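Local coordinates for protein putative acetyltransferase Sthe_0691 (Sphaerobacter thermophilus, PDB 3SHP) that probably transfers an acetyl group, most likely from acetyl-CoA, to an acceptor that has not been identified, at residues A[87-92]-A[107-112]. Numbering follows the deposited sequence.
Sequences LRFHMA and ELVVPW
Val109 points one methyl, CG1, from the helix toward the strand to meet two side chains there, Leu87 and Phe89. The closer meeting is with Leu87, whose CD1 lies 4.0 Å from Val109 CG1. Here the two side chains run in opposite directions and meet through their terminal methyls, nearly end to end. Val109 holds CG1 between its backbone N and carbonyl carbon (chi1 78°), with CG2 anti to the N, and this rotation leaves CG1 as the methyl that does the touching. Phe89 offers the far end of its ring: CZ comes to 4.3 Å from Val109 CG1, which sits at the ring edge, near the ring plane, and not over a face. Strand 84-91, helix 98-116 and strand 121-127 form a beta-alpha-beta unit, the two strands parallel and paired directly, as the backbone bonds of Leu87 to Thr123 and Glu125 attest, an arrangement consistent with the core of the GNAT acetyltransferase fold. The contact thus packs the crossover helix onto the first strand of that unit, near the centre of the chain. It is wholly apolar, with no hydrogen bond between the segments, and small, burying 77 Å² in all. Neighbours extend the same packing: Leu113 of the helix lies against Leu87, Leu106 against Phe89, and Leu62 of strand 58-66 against Val109. Arg88, between the two apolar strand residues, turns away from the helix and forms a salt bridge through NE to Glu125 OE1. The bound meso-tartaric acid lies about 13 Å from the side chain of Leu87.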
loop_
_atom_site.group_PDB
_atom_site.type_symbol
_atom_site.label_atom_id
_atom_site.label_comp_id
_atom_site.label_asym_id
_atom_site.label_seq_id
_atom_site.Cartn_x
_atom_site.Cartn_y
_atom_site.Cartn_z
ATOM N N LEU A 87 4.352 25.955 14.757
ATOM C CA LEU A 87 4.576 26.059 13.318
ATOM C C LEU A 87 5.677 25.176 12.770
ATOM O O LEU A 87 6.606 24.778 13.482
ATOM C CB LEU A 87 4.868 27.489 12.904
ATOM C CG LEU A 87 5.988 28.224 13.602
ATOM C CD1 LEU A 87 6.694 29.111 12.594
ATOM C CD2 LEU A 87 5.412 29.056 14.767
ATOM N N ARG A 88 5.550 24.889 11.491
ATOM C CA ARG A 88 6.525 24.109 10.763
ATOM C C ARG A 88 6.544 24.624 9.329
ATOM O O ARG A 88 5.599 25.282 8.885
ATOM C CB ARG A 88 6.185 22.601 10.836
ATOM C CG ARG A 88 5.044 22.068 9.939
ATOM C CD ARG A 88 5.127 20.494 9.743
ATOM N NE ARG A 88 5.048 19.780 11.027
ATOM C CZ ARG A 88 3.911 19.433 11.638
ATOM N NH1 ARG A 88 3.947 18.827 12.828
ATOM N NH2 ARG A 88 2.731 19.693 11.069
ATOM N N PHE A 89 7.616 24.347 8.615
ATOM C CA PHE A 89 7.785 24.860 7.261
ATOM C C PHE A 89 7.831 23.680 6.315
ATOM O O PHE A 89 8.341 22.616 6.679
ATOM C CB PHE A 89 9.100 25.643 7.138
ATOM C CG PHE A 89 9.179 26.842 8.041
ATOM C CD1 PHE A 89 8.716 28.080 7.617
ATOM C CD2 PHE A 89 9.705 26.728 9.320
ATOM C CE1 PHE A 89 8.783 29.193 8.446
ATOM C CE2 PHE A 89 9.768 27.834 10.170
ATOM C CZ PHE A 89 9.314 29.079 9.726
ATOM N N HIS A 90 7.309 23.877 5.111
ATOM C CA HIS A 90 7.361 22.881 4.055
ATOM C C HIS A 90 7.949 23.609 2.856
ATOM O O HIS A 90 7.292 24.477 2.303
ATOM C CB HIS A 90 5.962 22.377 3.692
ATOM C CG HIS A 90 5.235 21.698 4.809
ATOM N ND1 HIS A 90 5.405 20.360 5.106
ATOM C CD2 HIS A 90 4.316 22.164 5.691
ATOM C CE1 HIS A 90 4.634 20.036 6.130
ATOM N NE2 HIS A 90 3.957 21.111 6.499
HETATM N N MSE A 91 9.177 23.287 2.463
HETATM C CA MSE A 91 9.816 23.990 1.328
HETATM C C MSE A 91 9.692 23.157 0.055
HETATM O O MSE A 91 9.645 21.939 0.135
HETATM C CB MSE A 91 11.295 24.278 1.620
HETATM C CG MSE A 91 11.509 24.954 2.974
HETATM SE SE MSE A 91 10.538 26.642 3.151
HETATM C CE MSE A 91 11.537 27.637 1.843
ATOM N N ALA A 92 9.630 23.802 -1.108
ATOM C CA ALA A 92 9.555 23.061 -2.361
ATOM C C ALA A 92 10.814 22.216 -2.527
ATOM O O ALA A 92 11.912 22.676 -2.255
ATOM C CB ALA A 92 9.367 23.992 -3.553
ATOM N N GLU A 107 12.764 34.304 10.166
ATOM C CA GLU A 107 13.076 35.669 10.618
ATOM C C GLU A 107 11.879 36.595 10.494
ATOM O O GLU A 107 11.675 37.459 11.341
ATOM C CB GLU A 107 14.239 36.276 9.822
ATOM C CG GLU A 107 15.579 35.642 10.116
ATOM C CD GLU A 107 16.724 36.217 9.282
ATOM O OE1 GLU A 107 16.489 36.788 8.184
ATOM O OE2 GLU A 107 17.879 36.078 9.736
ATOM N N LEU A 108 11.116 36.427 9.423
ATOM C CA LEU A 108 9.966 37.274 9.139
ATOM C C LEU A 108 8.784 36.960 10.021
ATOM O O LEU A 108 8.156 37.875 10.531
ATOM C CB LEU A 108 9.540 37.167 7.664
ATOM C CG LEU A 108 10.665 37.505 6.662
ATOM C CD1 LEU A 108 10.156 37.389 5.253
ATOM C CD2 LEU A 108 11.265 38.893 6.916
ATOM N N VAL A 109 8.476 35.679 10.190
ATOM C CA VAL A 109 7.229 35.278 10.838
ATOM C C VAL A 109 7.275 35.430 12.371
ATOM O O VAL A 109 6.264 35.755 12.973
ATOM C CB VAL A 109 6.786 33.834 10.416
ATOM C CG1 VAL A 109 7.582 32.783 11.143
ATOM C CG2 VAL A 109 5.299 33.619 10.686
ATOM N N VAL A 110 8.437 35.232 12.993
ATOM C CA VAL A 110 8.528 35.296 14.468
ATOM C C VAL A 110 8.177 36.669 15.069
ATOM O O VAL A 110 7.322 36.758 15.967
ATOM C CB VAL A 110 9.884 34.737 15.014
ATOM C CG1 VAL A 110 10.016 34.982 16.553
ATOM C CG2 VAL A 110 9.981 33.259 14.735
ATOM N N PRO A 111 8.789 37.757 14.565
ATOM C CA PRO A 111 8.430 39.034 15.187
ATOM C C PRO A 111 6.941 39.358 15.019
ATOM O O PRO A 111 6.339 39.961 15.933
ATOM C CB PRO A 111 9.278 40.066 14.426
ATOM C CG PRO A 111 10.355 39.271 13.744
ATOM C CD PRO A 111 9.727 37.935 13.442
ATOM N N TRP A 112 6.364 38.981 13.871
ATOM C CA TRP A 112 4.926 39.125 13.632
ATOM C C TRP A 112 4.116 38.334 14.685
ATOM O O TRP A 112 3.127 38.843 15.229
ATOM C CB TRP A 112 4.541 38.706 12.203
ATOM C CG TRP A 112 3.061 38.565 12.003
ATOM C CD1 TRP A 112 2.136 39.571 11.992
ATOM C CD2 TRP A 112 2.322 37.347 11.798
ATOM N NE1 TRP A 112 0.875 39.060 11.803
ATOM C CE2 TRP A 112 0.957 37.699 11.679
ATOM C CE3 TRP A 112 2.679 35.994 11.702
ATOM C CZ2 TRP A 112 -0.057 36.745 11.466
ATOM C CZ3 TRP A 112 1.666 35.045 11.498
ATOM C CH2 TRP A 112 0.313 35.432 11.402
#